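Local coordinates for TlmII (Streptoalloteichus hindustanus, PDB 4HVM), which probably takes part in tallysomycin biosynthesis as a condensation-domain protein related to nonribosomal peptide synthetases, perhaps with phosphopantetheine-borne substrates, at residues R39-S44 / M152-V157; D50-A55 / Q159-R164; G241-A246 / D316-T321; Y276-V281 / T297-F302. All blocks are in the same frame, centred on the assembly; numbering follows the deposited sequence.

Contact 1: residues R39-S44 / M152-V157; sequences RGLLGS and MVLGAV. With SO4 (sulfate ion), chain F.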
loop_
_atom_site.group_PDB
_atom_site.type_symbol
_atom_site.label_atom_id
_atom_site.label_comp_id
_atom_site.label_asym_id
_atom_site.label_seq_id
_atom_site.Cartn_x
_atom_site.Cartn_y
_atom_site.Cartn_z
ATOM N N ARG A 39 -2.607 9.454 4.657
ATOM C CA ARG A 39 -4.017 9.373 4.300
ATOM C C ARG A 39 -4.791 10.297 5.230
ATOM O O ARG A 39 -4.267 10.715 6.263
ATOM C CB ARG A 39 -4.529 7.938 4.433
ATOM C CG ARG A 39 -3.799 6.932 3.550
ATOM C CD ARG A 39 -3.991 7.241 2.078
ATOM N NE ARG A 39 -2.783 6.963 1.306
ATOM C CZ ARG A 39 -2.509 5.792 0.742
ATOM N NH1 ARG A 39 -3.361 4.784 0.864
ATOM N NH2 ARG A 39 -1.384 5.628 0.057
ATOM N N GLY A 40 -6.029 10.621 4.871
ATOM C CA GLY A 40 -6.827 11.517 5.688
ATOM C C GLY A 40 -8.325 11.389 5.498
ATOM O O GLY A 40 -8.796 10.986 4.436
ATOM N N LEU A 41 -9.074 11.729 6.543
ATOM C CA LEU A 41 -10.530 11.773 6.478
ATOM C C LEU A 41 -11.004 13.215 6.615
ATOM O O LEU A 41 -10.560 13.940 7.505
ATOM C CB LEU A 41 -11.153 10.915 7.583
ATOM C CG LEU A 41 -10.968 9.399 7.480
ATOM C CD1 LEU A 41 -11.638 8.702 8.650
ATOM C CD2 LEU A 41 -11.507 8.866 6.158
ATOM N N LEU A 42 -11.901 13.630 5.729
ATOM C CA LEU A 42 -12.438 14.985 5.772
ATOM C C LEU A 42 -13.753 15.033 6.540
ATOM O O LEU A 42 -14.719 14.365 6.175
ATOM C CB LEU A 42 -12.639 15.524 4.356
ATOM C CG LEU A 42 -13.414 16.834 4.221
ATOM C CD1 LEU A 42 -12.728 17.955 4.982
ATOM C CD2 LEU A 42 -13.572 17.201 2.758
ATOM N N GLY A 43 -13.784 15.822 7.608
ATOM C CA GLY A 43 -14.997 16.011 8.382
ATOM C C GLY A 43 -15.653 17.337 8.048
ATOM O O GLY A 43 -14.975 18.355 7.896
ATOM N N SER A 44 -16.976 17.329 7.931
ATOM C CA SER A 44 -17.704 18.539 7.579
ATOM C C SER A 44 -18.951 18.717 8.438
ATOM O O SER A 44 -19.798 17.828 8.508
ATOM C CB SER A 44 -18.085 18.520 6.099
ATOM O OG SER A 44 -18.592 19.780 5.689
HETATM N N MSE A 152 -8.133 2.503 9.642
HETATM C CA MSE A 152 -8.624 1.946 10.899
HETATM C C MSE A 152 -8.364 2.946 12.017
HETATM O O MSE A 152 -9.254 3.259 12.812
HETATM C CB MSE A 152 -7.937 0.615 11.219
HETATM C CG MSE A 152 -8.250 -0.504 10.241
HETATM SE SE MSE A 152 -7.568 -2.236 10.827
HETATM C CE MSE A 152 -8.803 -2.519 12.302
ATOM N N VAL A 153 -7.137 3.458 12.056
ATOM C CA VAL A 153 -6.739 4.431 13.065
ATOM C C VAL A 153 -7.538 5.721 12.928
ATOM O O VAL A 153 -8.042 6.252 13.917
ATOM C CB VAL A 153 -5.230 4.750 12.987
ATOM C CG1 VAL A 153 -4.873 5.902 13.915
ATOM C CG2 VAL A 153 -4.413 3.521 13.332
ATOM N N LEU A 154 -7.655 6.218 11.699
ATOM C CA LEU A 154 -8.416 7.436 11.431
ATOM C C LEU A 154 -9.883 7.265 11.808
ATOM O O LEU A 154 -10.505 8.182 12.348
ATOM C CB LEU A 154 -8.297 7.840 9.960
ATOM C CG LEU A 154 -6.944 8.386 9.499
ATOM C CD1 LEU A 154 -6.966 8.708 8.014
ATOM C CD2 LEU A 154 -6.564 9.614 10.307
ATOM N N GLY A 155 -10.430 6.090 11.518
ATOM C CA GLY A 155 -11.805 5.788 11.870
ATOM C C GLY A 155 -11.988 5.710 13.372
ATOM O O GLY A 155 -13.008 6.146 13.907
ATOM N N ALA A 156 -10.989 5.158 14.053
ATOM C CA ALA A 156 -11.034 5.007 15.504
ATOM C C ALA A 156 -11.066 6.356 16.223
ATOM O O ALA A 156 -11.679 6.488 17.283
ATOM C CB ALA A 156 -9.854 4.177 15.987
ATOM N N VAL A 157 -10.403 7.353 15.643
ATOM C CA VAL A 157 -10.383 8.692 16.221
ATOM C C VAL A 157 -11.770 9.323 16.171
ATOM O O VAL A 157 -12.228 9.918 17.145
ATOM C CB VAL A 157 -9.367 9.606 15.508
ATOM C CG1 VAL A 157 -9.428 11.013 16.080
ATOM C CG2 VAL A 157 -7.962 9.035 15.636
HETATM S S SO4 F . 1.744 5.362 -0.775
HETATM O O1 SO4 F . 1.686 5.833 -2.157
HETATM O O2 SO4 F . 3.101 4.939 -0.440
HETATM O O3 SO4 F . 1.348 6.451 0.115
HETATM O O4 SO4 F . 0.838 4.228 -0.609
#

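Contact 2: residues D50-A55 / Q159-R164; sequences DRLAAA and QAYYGR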
loop_
_atom_site.group_PDB
_atom_site.type_symbol
_atom_site.label_atom_id
_atom_site.label_comp_id
_atom_site.label_asym_id
_atom_site.label_seq_id
_atom_site.Cartn_x
_atom_site.Cartn_y
_atom_site.Cartn_z
ATOM N N ASP A 50 -11.139 20.799 20.047
ATOM C CA ASP A 50 -10.576 20.310 21.298
ATOM C C ASP A 50 -11.084 18.910 21.616
ATOM O O ASP A 50 -10.348 18.078 22.144
ATOM C CB ASP A 50 -10.906 21.270 22.441
ATOM C CG ASP A 50 -10.265 22.635 22.258
ATOM O OD1 ASP A 50 -9.062 22.683 21.915
ATOM O OD2 ASP A 50 -10.964 23.654 22.448
ATOM N N ARG A 51 -12.347 18.659 21.285
ATOM C CA ARG A 51 -12.945 17.350 21.502
ATOM C C ARG A 51 -12.317 16.330 20.562
ATOM O O ARG A 51 -12.062 15.191 20.947
ATOM C CB ARG A 51 -14.458 17.402 21.286
ATOM C CG ARG A 51 -15.162 16.077 21.526
ATOM C CD ARG A 51 -15.029 15.640 22.976
ATOM N NE ARG A 51 -15.363 14.230 23.165
ATOM C CZ ARG A 51 -14.470 13.244 23.171
ATOM N NH1 ARG A 51 -13.180 13.509 23.000
ATOM N NH2 ARG A 51 -14.865 11.991 23.351
ATOM N N LEU A 52 -12.069 16.751 19.327
ATOM C CA LEU A 52 -11.443 15.887 18.337
ATOM C C LEU A 52 -9.981 15.634 18.684
ATOM O O LEU A 52 -9.473 14.526 18.500
ATOM C CB LEU A 52 -11.558 16.502 16.943
ATOM C CG LEU A 52 -10.993 15.686 15.777
ATOM C CD1 LEU A 52 -11.660 14.319 15.679
ATOM C CD2 LEU A 52 -11.149 16.456 14.478
ATOM N N ALA A 53 -9.310 16.668 19.187
ATOM C CA ALA A 53 -7.920 16.557 19.608
ATOM C C ALA A 53 -7.788 15.594 20.781
ATOM O O ALA A 53 -6.837 14.817 20.853
ATOM C CB ALA A 53 -7.369 17.924 19.984
ATOM N N ALA A 54 -8.752 15.649 21.696
ATOM C CA ALA A 54 -8.769 14.747 22.837
ATOM C C ALA A 54 -9.015 13.317 22.379
ATOM O O ALA A 54 -8.478 12.368 22.953
ATOM C CB ALA A 54 -9.838 15.174 23.825
ATOM N N ALA A 55 -9.825 13.170 21.336
ATOM C CA ALA A 55 -10.137 11.856 20.793
ATOM C C ALA A 55 -8.894 11.220 20.185
ATOM O O ALA A 55 -8.682 10.013 20.301
ATOM C CB ALA A 55 -11.244 11.958 19.757
ATOM N N GLN A 159 -14.503 7.642 15.990
ATOM C CA GLN A 159 -15.314 6.837 16.894
ATOM C C GLN A 159 -15.211 7.362 18.323
ATOM O O GLN A 159 -16.209 7.431 19.041
ATOM C CB GLN A 159 -14.892 5.366 16.848
ATOM C CG GLN A 159 -15.450 4.580 15.668
ATOM C CD GLN A 159 -15.179 3.087 15.776
ATOM O OE1 GLN A 159 -14.408 2.642 16.629
ATOM N NE2 GLN A 159 -15.818 2.305 14.912
ATOM N N ALA A 160 -13.999 7.729 18.724
ATOM C CA ALA A 160 -13.758 8.262 20.059
ATOM C C ALA A 160 -14.430 9.616 20.228
ATOM O O ALA A 160 -14.855 9.973 21.327
ATOM C CB ALA A 160 -12.263 8.371 20.324
ATOM N N TYR A 161 -14.528 10.362 19.131
ATOM C CA TYR A 161 -15.143 11.685 19.140
ATOM C C TYR A 161 -16.612 11.617 19.546
ATOM O O TYR A 161 -17.132 12.531 20.187
ATOM C CB TYR A 161 -15.000 12.336 17.762
ATOM C CG TYR A 161 -15.597 13.722 17.651
ATOM C CD1 TYR A 161 -14.902 14.836 18.101
ATOM C CD2 TYR A 161 -16.851 13.917 17.082
ATOM C CE1 TYR A 161 -15.438 16.107 17.994
ATOM C CE2 TYR A 161 -17.398 15.186 16.973
ATOM C CZ TYR A 161 -16.687 16.275 17.431
ATOM O OH TYR A 161 -17.227 17.539 17.324
ATOM N N TYR A 162 -17.272 10.524 19.173
ATOM C CA TYR A 162 -18.683 10.335 19.488
ATOM C C TYR A 162 -18.883 9.413 20.685
ATOM O O TYR A 162 -20.013 9.166 21.103
ATOM C CB TYR A 162 -19.438 9.784 18.277
ATOM C CG TYR A 162 -19.731 10.820 17.218
ATOM C CD1 TYR A 162 -20.571 11.890 17.487
ATOM C CD2 TYR A 162 -19.178 10.725 15.948
ATOM C CE1 TYR A 162 -20.847 12.842 16.527
ATOM C CE2 TYR A 162 -19.449 11.673 14.978
ATOM C CZ TYR A 162 -20.285 12.730 15.275
ATOM O OH TYR A 162 -20.563 13.676 14.317
ATOM N N GLY A 163 -17.781 8.906 21.230
ATOM C CA GLY A 163 -17.841 7.989 22.353
ATOM C C GLY A 163 -18.198 6.580 21.923
ATOM O O GLY A 163 -18.810 5.822 22.677
ATOM N N ARG A 164 -17.809 6.226 20.701
ATOM C CA ARG A 164 -18.137 4.919 20.145
ATOM C C ARG A 164 -16.903 4.027 20.036
ATOM O O ARG A 164 -16.983 2.896 19.555
ATOM C CB ARG A 164 -18.802 5.077 18.775
ATOM C CG ARG A 164 -19.900 6.128 18.759
ATOM C CD ARG A 164 -20.860 5.924 17.600
ATOM N NE ARG A 164 -22.001 6.831 17.680
ATOM C CZ ARG A 164 -23.098 6.716 16.938
ATOM N NH1 ARG A 164 -23.207 5.728 16.060
ATOM N NH2 ARG A 164 -24.087 7.588 17.077
#

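Contact 3: residues G241-A246 / D316-T321; sequences GSLAMA and DLMSRT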
loop_
_atom_site.group_PDB
_atom_site.type_symbol
_atom_site.label_atom_id
_atom_site.label_comp_id
_atom_site.label_asym_id
_atom_site.label_seq_id
_atom_site.Cartn_x
_atom_site.Cartn_y
_atom_site.Cartn_z
ATOM N N GLY A 241 -10.246 -6.387 -7.094
ATOM C CA GLY A 241 -10.323 -5.050 -7.655
ATOM C C GLY A 241 -9.035 -4.665 -8.357
ATOM O O GLY A 241 -9.049 -3.986 -9.386
ATOM N N SER A 242 -7.915 -5.103 -7.793
ATOM C CA SER A 242 -6.607 -4.845 -8.380
ATOM C C SER A 242 -6.289 -5.916 -9.418
ATOM O O SER A 242 -5.334 -5.785 -10.185
ATOM C CB SER A 242 -5.526 -4.819 -7.295
ATOM O OG SER A 242 -5.354 -6.103 -6.717
ATOM N N LEU A 243 -7.100 -6.971 -9.441
ATOM C CA LEU A 243 -6.892 -8.077 -10.371
ATOM C C LEU A 243 -7.400 -7.749 -11.771
ATOM O O LEU A 243 -6.868 -8.243 -12.761
ATOM C CB LEU A 243 -7.533 -9.366 -9.851
ATOM C CG LEU A 243 -6.568 -10.555 -9.847
ATOM C CD1 LEU A 243 -5.282 -10.192 -9.118
ATOM C CD2 LEU A 243 -7.213 -11.785 -9.229
ATOM N N ALA A 244 -8.429 -6.913 -11.846
ATOM C CA ALA A 244 -8.892 -6.408 -13.130
ATOM C C ALA A 244 -7.830 -5.479 -13.701
ATOM O O ALA A 244 -7.594 -5.462 -14.907
ATOM C CB ALA A 244 -10.208 -5.682 -12.974
HETATM N N MSE A 245 -7.196 -4.708 -12.822
HETATM C CA MSE A 245 -6.080 -3.851 -13.208
HETATM C C MSE A 245 -4.899 -4.660 -13.718
HETATM O O MSE A 245 -4.347 -4.365 -14.776
HETATM C CB MSE A 245 -5.630 -2.993 -12.028
HETATM C CG MSE A 245 -6.526 -1.810 -11.745
HETATM SE SE MSE A 245 -6.497 -0.530 -13.210
HETATM C CE MSE A 245 -8.126 -1.067 -14.145
ATOM N N ALA A 246 -4.508 -5.673 -12.954
ATOM C CA ALA A 246 -3.377 -6.517 -13.314
ATOM C C ALA A 246 -3.592 -7.218 -14.653
ATOM O O ALA A 246 -2.652 -7.381 -15.431
ATOM C CB ALA A 246 -3.111 -7.536 -12.219
ATOM N N ASP A 316 -10.620 -13.895 -21.114
ATOM C CA ASP A 316 -9.399 -14.617 -21.455
ATOM C C ASP A 316 -8.240 -14.210 -20.553
ATOM O O ASP A 316 -7.555 -15.058 -19.987
ATOM C CB ASP A 316 -9.025 -14.393 -22.924
ATOM C CG ASP A 316 -9.920 -15.159 -23.880
ATOM O OD1 ASP A 316 -10.339 -16.285 -23.536
ATOM O OD2 ASP A 316 -10.205 -14.637 -24.978
ATOM N N LEU A 317 -8.032 -12.905 -20.416
ATOM C CA LEU A 317 -6.930 -12.384 -19.621
ATOM C C LEU A 317 -7.204 -12.493 -18.129
ATOM O O LEU A 317 -6.276 -12.635 -17.334
ATOM C CB LEU A 317 -6.643 -10.934 -20.006
ATOM C CG LEU A 317 -6.024 -10.775 -21.391
ATOM C CD1 LEU A 317 -6.687 -9.643 -22.134
ATOM C CD2 LEU A 317 -4.527 -10.543 -21.285
HETATM N N MSE A 318 -8.478 -12.427 -17.753
HETATM C CA MSE A 318 -8.867 -12.572 -16.355
HETATM C C MSE A 318 -8.567 -13.988 -15.894
HETATM O O MSE A 318 -8.090 -14.209 -14.785
HETATM C CB MSE A 318 -10.358 -12.270 -16.182
HETATM C CG MSE A 318 -10.768 -11.881 -14.775
HETATM SE SE MSE A 318 -9.841 -10.296 -14.143
HETATM C CE MSE A 318 -8.737 -11.152 -12.786
ATOM N N SER A 319 -8.844 -14.947 -16.767
ATOM C CA SER A 319 -8.605 -16.352 -16.478
ATOM C C SER A 319 -7.124 -16.639 -16.233
ATOM O O SER A 319 -6.757 -17.357 -15.300
ATOM C CB SER A 319 -9.111 -17.203 -17.638
ATOM O OG SER A 319 -8.645 -18.529 -17.530
ATOM N N ARG A 320 -6.276 -16.063 -17.077
ATOM C CA ARG A 320 -4.843 -16.307 -17.009
ATOM C C ARG A 320 -4.182 -15.522 -15.875
ATOM O O ARG A 320 -3.192 -15.970 -15.297
ATOM C CB ARG A 320 -4.199 -15.992 -18.360
ATOM C CG ARG A 320 -4.906 -16.682 -19.519
ATOM C CD ARG A 320 -4.135 -16.584 -20.813
ATOM N NE ARG A 320 -4.733 -17.399 -21.865
ATOM C CZ ARG A 320 -4.077 -17.861 -22.925
ATOM N NH1 ARG A 320 -4.714 -18.594 -23.827
ATOM N NH2 ARG A 320 -2.788 -17.597 -23.083
ATOM N N THR A 321 -4.738 -14.357 -15.555
ATOM C CA THR A 321 -4.241 -13.547 -14.448
ATOM C C THR A 321 -4.559 -14.211 -13.116
ATOM O O THR A 321 -3.719 -14.273 -12.217
ATOM C CB THR A 321 -4.883 -12.151 -14.455
ATOM O OG1 THR A 321 -4.596 -11.500 -15.698
ATOM C CG2 THR A 321 -4.356 -11.308 -13.305
#

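Contact 4: residues Y276-V281 / T297-F302; sequences YLSTEV and TDRVVF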
loop_
_atom_site.group_PDB
_atom_site.type_symbol
_atom_site.label_atom_id
_atom_site.label_comp_id
_atom_site.label_asym_id
_atom_site.label_seq_id
_atom_site.Cartn_x
_atom_site.Cartn_y
_atom_site.Cartn_z
ATOM N N TYR A 276 5.528 -11.034 -15.640
ATOM C CA TYR A 276 5.457 -11.121 -14.181
ATOM C C TYR A 276 5.188 -9.787 -13.494
ATOM O O TYR A 276 5.867 -8.795 -13.744
ATOM C CB TYR A 276 6.719 -11.770 -13.615
ATOM C CG TYR A 276 6.685 -13.272 -13.718
ATOM C CD1 TYR A 276 6.974 -13.911 -14.917
ATOM C CD2 TYR A 276 6.347 -14.052 -12.622
ATOM C CE1 TYR A 276 6.937 -15.288 -15.018
ATOM C CE2 TYR A 276 6.307 -15.426 -12.710
ATOM C CZ TYR A 276 6.602 -16.041 -13.908
ATOM O OH TYR A 276 6.558 -17.414 -13.987
ATOM N N LEU A 277 4.192 -9.786 -12.616
ATOM C CA LEU A 277 3.753 -8.576 -11.936
ATOM C C LEU A 277 3.927 -8.689 -10.426
ATOM O O LEU A 277 4.296 -9.741 -9.907
ATOM C CB LEU A 277 2.285 -8.281 -12.251
ATOM C CG LEU A 277 1.863 -7.786 -13.635
ATOM C CD1 LEU A 277 2.003 -8.853 -14.717
ATOM C CD2 LEU A 277 0.431 -7.277 -13.585
ATOM N N SER A 278 3.644 -7.598 -9.727
ATOM C CA SER A 278 3.672 -7.590 -8.272
ATOM C C SER A 278 2.446 -6.867 -7.727
ATOM O O SER A 278 2.086 -5.794 -8.208
ATOM C CB SER A 278 4.945 -6.914 -7.762
ATOM O OG SER A 278 4.900 -6.742 -6.356
ATOM N N THR A 279 1.802 -7.459 -6.728
ATOM C CA THR A 279 0.670 -6.813 -6.073
ATOM C C THR A 279 0.667 -7.132 -4.585
ATOM O O THR A 279 1.316 -8.082 -4.149
ATOM C CB THR A 279 -0.672 -7.241 -6.698
ATOM O OG1 THR A 279 -1.736 -6.446 -6.157
ATOM C CG2 THR A 279 -0.950 -8.711 -6.429
ATOM N N GLU A 280 -0.065 -6.341 -3.806
ATOM C CA GLU A 280 -0.132 -6.561 -2.366
ATOM C C GLU A 280 -1.263 -7.509 -1.980
ATOM O O GLU A 280 -2.218 -7.698 -2.734
ATOM C CB GLU A 280 -0.276 -5.235 -1.615
ATOM C CG GLU A 280 0.984 -4.389 -1.612
ATOM C CD GLU A 280 0.869 -3.169 -2.500
ATOM O OE1 GLU A 280 -0.146 -2.448 -2.389
ATOM O OE2 GLU A 280 1.795 -2.933 -3.306
ATOM N N VAL A 281 -1.135 -8.111 -0.803
ATOM C CA VAL A 281 -2.156 -8.993 -0.259
ATOM C C VAL A 281 -2.326 -8.718 1.230
ATOM O O VAL A 281 -1.346 -8.684 1.969
ATOM C CB VAL A 281 -1.784 -10.474 -0.463
ATOM C CG1 VAL A 281 -2.611 -11.370 0.446
ATOM C CG2 VAL A 281 -1.969 -10.870 -1.916
ATOM N N THR A 297 0.285 -6.598 5.638
ATOM C CA THR A 297 0.160 -6.595 4.188
ATOM C C THR A 297 1.503 -6.944 3.562
ATOM O O THR A 297 2.535 -6.385 3.933
ATOM C CB THR A 297 -0.308 -5.227 3.659
ATOM O OG1 THR A 297 -1.559 -4.878 4.266
ATOM C CG2 THR A 297 -0.474 -5.271 2.148
ATOM N N ASP A 298 1.484 -7.877 2.616
ATOM C CA ASP A 298 2.702 -8.319 1.956
ATOM C C ASP A 298 2.516 -8.359 0.443
ATOM O O ASP A 298 1.390 -8.380 -0.051
ATOM C CB ASP A 298 3.107 -9.699 2.472
ATOM C CG ASP A 298 4.535 -10.059 2.119
ATOM O OD1 ASP A 298 5.366 -9.142 1.928
ATOM O OD2 ASP A 298 4.826 -11.268 2.044
ATOM N N ARG A 299 3.627 -8.365 -0.286
ATOM C CA ARG A 299 3.592 -8.399 -1.743
ATOM C C ARG A 299 3.809 -9.811 -2.285
ATOM O O ARG A 299 4.662 -10.551 -1.794
ATOM C CB ARG A 299 4.645 -7.450 -2.317
ATOM C CG ARG A 299 4.304 -5.979 -2.158
ATOM C CD ARG A 299 5.464 -5.097 -2.596
ATOM N NE ARG A 299 6.568 -5.130 -1.640
ATOM C CZ ARG A 299 7.718 -4.483 -1.801
ATOM N NH1 ARG A 299 7.926 -3.751 -2.888
ATOM N NH2 ARG A 299 8.663 -4.570 -0.873
ATOM N N VAL A 300 3.026 -10.182 -3.293
ATOM C CA VAL A 300 3.215 -11.459 -3.974
ATOM C C VAL A 300 3.605 -11.245 -5.437
ATOM O O VAL A 300 3.138 -10.307 -6.082
ATOM C CB VAL A 300 1.965 -12.359 -3.875
ATOM C CG1 VAL A 300 1.647 -12.656 -2.421
ATOM C CG2 VAL A 300 0.777 -11.709 -4.553
ATOM N N VAL A 301 4.476 -12.109 -5.948
ATOM C CA VAL A 301 4.902 -12.037 -7.341
ATOM C C VAL A 301 4.254 -13.166 -8.134
ATOM O O VAL A 301 4.399 -14.337 -7.787
ATOM C CB VAL A 301 6.430 -12.140 -7.460
ATOM C CG1 VAL A 301 6.853 -12.116 -8.919
ATOM C CG2 VAL A 301 7.094 -11.014 -6.683
ATOM N N PHE A 302 3.525 -12.811 -9.188
ATOM C CA PHE A 302 2.830 -13.801 -10.008
ATOM C C PHE A 302 3.000 -13.508 -11.492
ATOM O O PHE A 302 3.269 -12.372 -11.879
ATOM C CB PHE A 302 1.341 -13.864 -9.650
ATOM C CG PHE A 302 0.584 -12.606 -9.964
ATOM C CD1 PHE A 302 0.650 -11.512 -9.119
ATOM C CD2 PHE A 302 -0.210 -12.524 -11.096
ATOM C CE1 PHE A 302 -0.048 -10.358 -9.407
ATOM C CE2 PHE A 302 -0.911 -11.376 -11.384
ATOM C CZ PHE A 302 -0.831 -10.291 -10.540
#

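Contact 1: residues R39-S44 / M152-V157
Strand 39-44 and the helical turn 152-157 meet at Leu41 and Leu154, whose CA atoms are 6.9 Å apart. Their N-to-C directions differ by 29°, and the closest approach of the short axes is 8.8 Å. This is helix-on-sheet layering, consistent with the alpha/beta lobe of the CoA-acyltransferase-like condensation fold: helix 147-161 packs on one side of the mixed sheet, running roughly along strand 36-44, which sits between strands 133-141 and 385-388. The joint is hydrocarbon packing made mainly by two leucines.

Leu41 points from the strand toward the helix and Leu154 from the helix toward the strand, and the two side chains cross obliquely. In Leu41 the CG atom lies opposite the carbonyl carbon (chi1 -68°) and the second torsion is fully extended (chi2 180°), which carries CD1 to the far end of the chain, 3.7 Å from Leu154 CB. Leu154 has nearly the same shape, but its CD1 goes elsewhere: it ends against the bare backbone of the strand, 3.6 Å from Gly40 CA and 3.8 Å from Arg39 O. The glycine thus presents main chain to the methyl. Leu154 also touches Leu136 and Val138 of strand 133-141, while Leu41 meets Tyr151 and Trp158 along the helix, so the pair belongs to a wider apolar layer.

Arg39 behaves differently. Its CB starts toward the helix, but bends at the second and third torsions take the guanidinium away to a sulfate ion, probably from the crystallisation liquor, where NH2 makes weak hydrogen bonds to sulfate O4 at 2.7 Å and sulfate O3 at 2.9 Å.

Contact 2: residues D50-A55 / Q159-R164
Tyr161 pushes its ring against helix 49-62 beside Arg51 and Leu52, at the place where helix 147-161 comes to its end. The tyrosine CG stands opposite the backbone N (chi1 -180°), and this extended course lays one side of the ring along the neighbouring helix. CE1 comes 3.5 Å from Arg51 CG, and CD1 is 3.6 Å from Leu52 CA, which lies at the ring edge near its plane. The Leu52 side chain crosses the tyrosine at about a right angle, its CB 3.9 Å from Tyr161 CD1.

Arg51 folds over the tyrosine's backbone. Its CG is likewise extended from the backbone N, but a bend at the second torsion (chi2 64°) turns the chain over, so that one face of the guanidinium rests above the Tyr161 main chain, its plane 34° from that of the ring. NH2 ends 2.9 Å from Ala160 O, though at an angle too poor for a hydrogen bond. Deeper in, Ala55 CB and Ala160 CB abut at 3.8 Å, and these small side chains allow their CA atoms to approach to 5.2 Å.

Beyond the ring, Tyr161 OH is hydrogen-bonded to Asp48 N, and Gly163, with positive phi, closes the helix in a Schellman motif. The chemistry implied is mixed: alkyl and aromatic packing holds the two helices together, while a cationic group beside the carbonyls of a helix C-terminus probably adds a favourable electrostatic term.

Contact 3: residues G241-A246 / D316-T321
Leu243 and Ala246 meet Met318 and Thr321 in a steeply crossed helix-helix contact, in the half of the protein built round the six-stranded mixed sheet. Helices 241-255 and 314-330 lie on the same side of that sheet, and both touch Phe302 of its edge strand. The short axes pass 9.6 Å apart with a crossing angle of 113°, too steep for the helices to run along one another, so a few residues do the work.

Met318, present as selenomethionine, is the long arm. Its side chain sets out extended from the backbone N (chi1 -158°) and then folds at the second and third torsions, which swings the selenium and terminal methyl against Leu243 and Ala244 of the other helix. CE lies 3.6 Å from Leu243 CB and 3.5 Å from Leu243 O, and the selenium is 4.1 Å from Ala244 CA. Leucine and selenomethionine cross at about a right angle, so the methyl lies against the base of the leucine side chain, meeting CB, CG and CD2.

Thr321 divides its two branches. Its methyl, CG2, faces the other helix, 4.0 Å from Leu243 O and 4.1 Å from Ala246 CB. The hydroxyl instead turns back along its own helix and donates from OG1 to Leu317 O at 2.6 Å, tilted 32° from the carbonyl plane; Thr321 N reaches the same oxygen from the opposite face.

The joint is therefore apolar: the buried Thr321 hydroxyl is satisfied within its own helix, while methyls and selenium meet alkyl groups and backbone of the other.

Contact 4: residues Y276-V281 / T297-F302
Leu277, Thr279 and Val281 pair through their backbones with Phe302, Val300 and Asp298 in a regular antiparallel ladder. Each is a hydrogen-bonded pair with two bonds, six in all; Leu277 N to Phe302 O is 2.8 Å and Val281 N to Asp298 O is 2.6 Å. Between them, the non-hydrogen-bonded pairs Ser278-Val301 and Glu280-Arg299 bring their CA atoms to 4.7 and 4.2 Å. CA-H...O contacts fill these positions, as from Arg299 CA to Thr279 O at 3.3 Å.

Apolar contacts gather on the face carrying Leu277, Thr279, Val281, Val300 and Phe302. The Phe302 CG sits between backbone N and carbonyl carbon (chi1 65°), which folds the ring back over the partner strand. Leu277 CB lies over one of its faces, and Thr279 CG2 comes 3.5 Å from Phe302 CE1. Val281 CG2 and Val300 CG2 meet at 3.9 Å. Phe325 of helix 314-330 covers this face, edge-to-face with Phe302.

Several polar ends find partners elsewhere in the chain. Glu280 and Arg299 lie side by side on the opposite face, with Glu280 CG 3.7 Å from Arg299 CG, but the charged groups do not meet: Glu280 OE2 bonds His362 ND1. Thr297 OG1 bonds Asp146 OD2 in the other half of the molecule.

The arrangement pairs edge strand 297-305 with its neighbour 274-282 in the six-stranded mixed sheet, consistent with the C-terminal lobe of a condensation-type fold.

From the N terminus, strand 36-44 leads directly to helix 49-62, and both await helix 147-161, more than a hundred residues later. Contacts 1 and 2 therefore cross along the chain, sharing that helix and touching through Val157, Leu52 and Ala55; together they bind one helix to a sheet strand and to its neighbouring helix. The second half follows in series. Helix 241-255 opens contact 3, strands 274-282 and 297-305 make contact 4, and helix 314-330 closes contact 3 round it. These two also touch, at Phe302 against Thr321 and Ala246. Contacts 2 and 3, about 42 Å apart between centres, lie on opposite sides of the chain's centre.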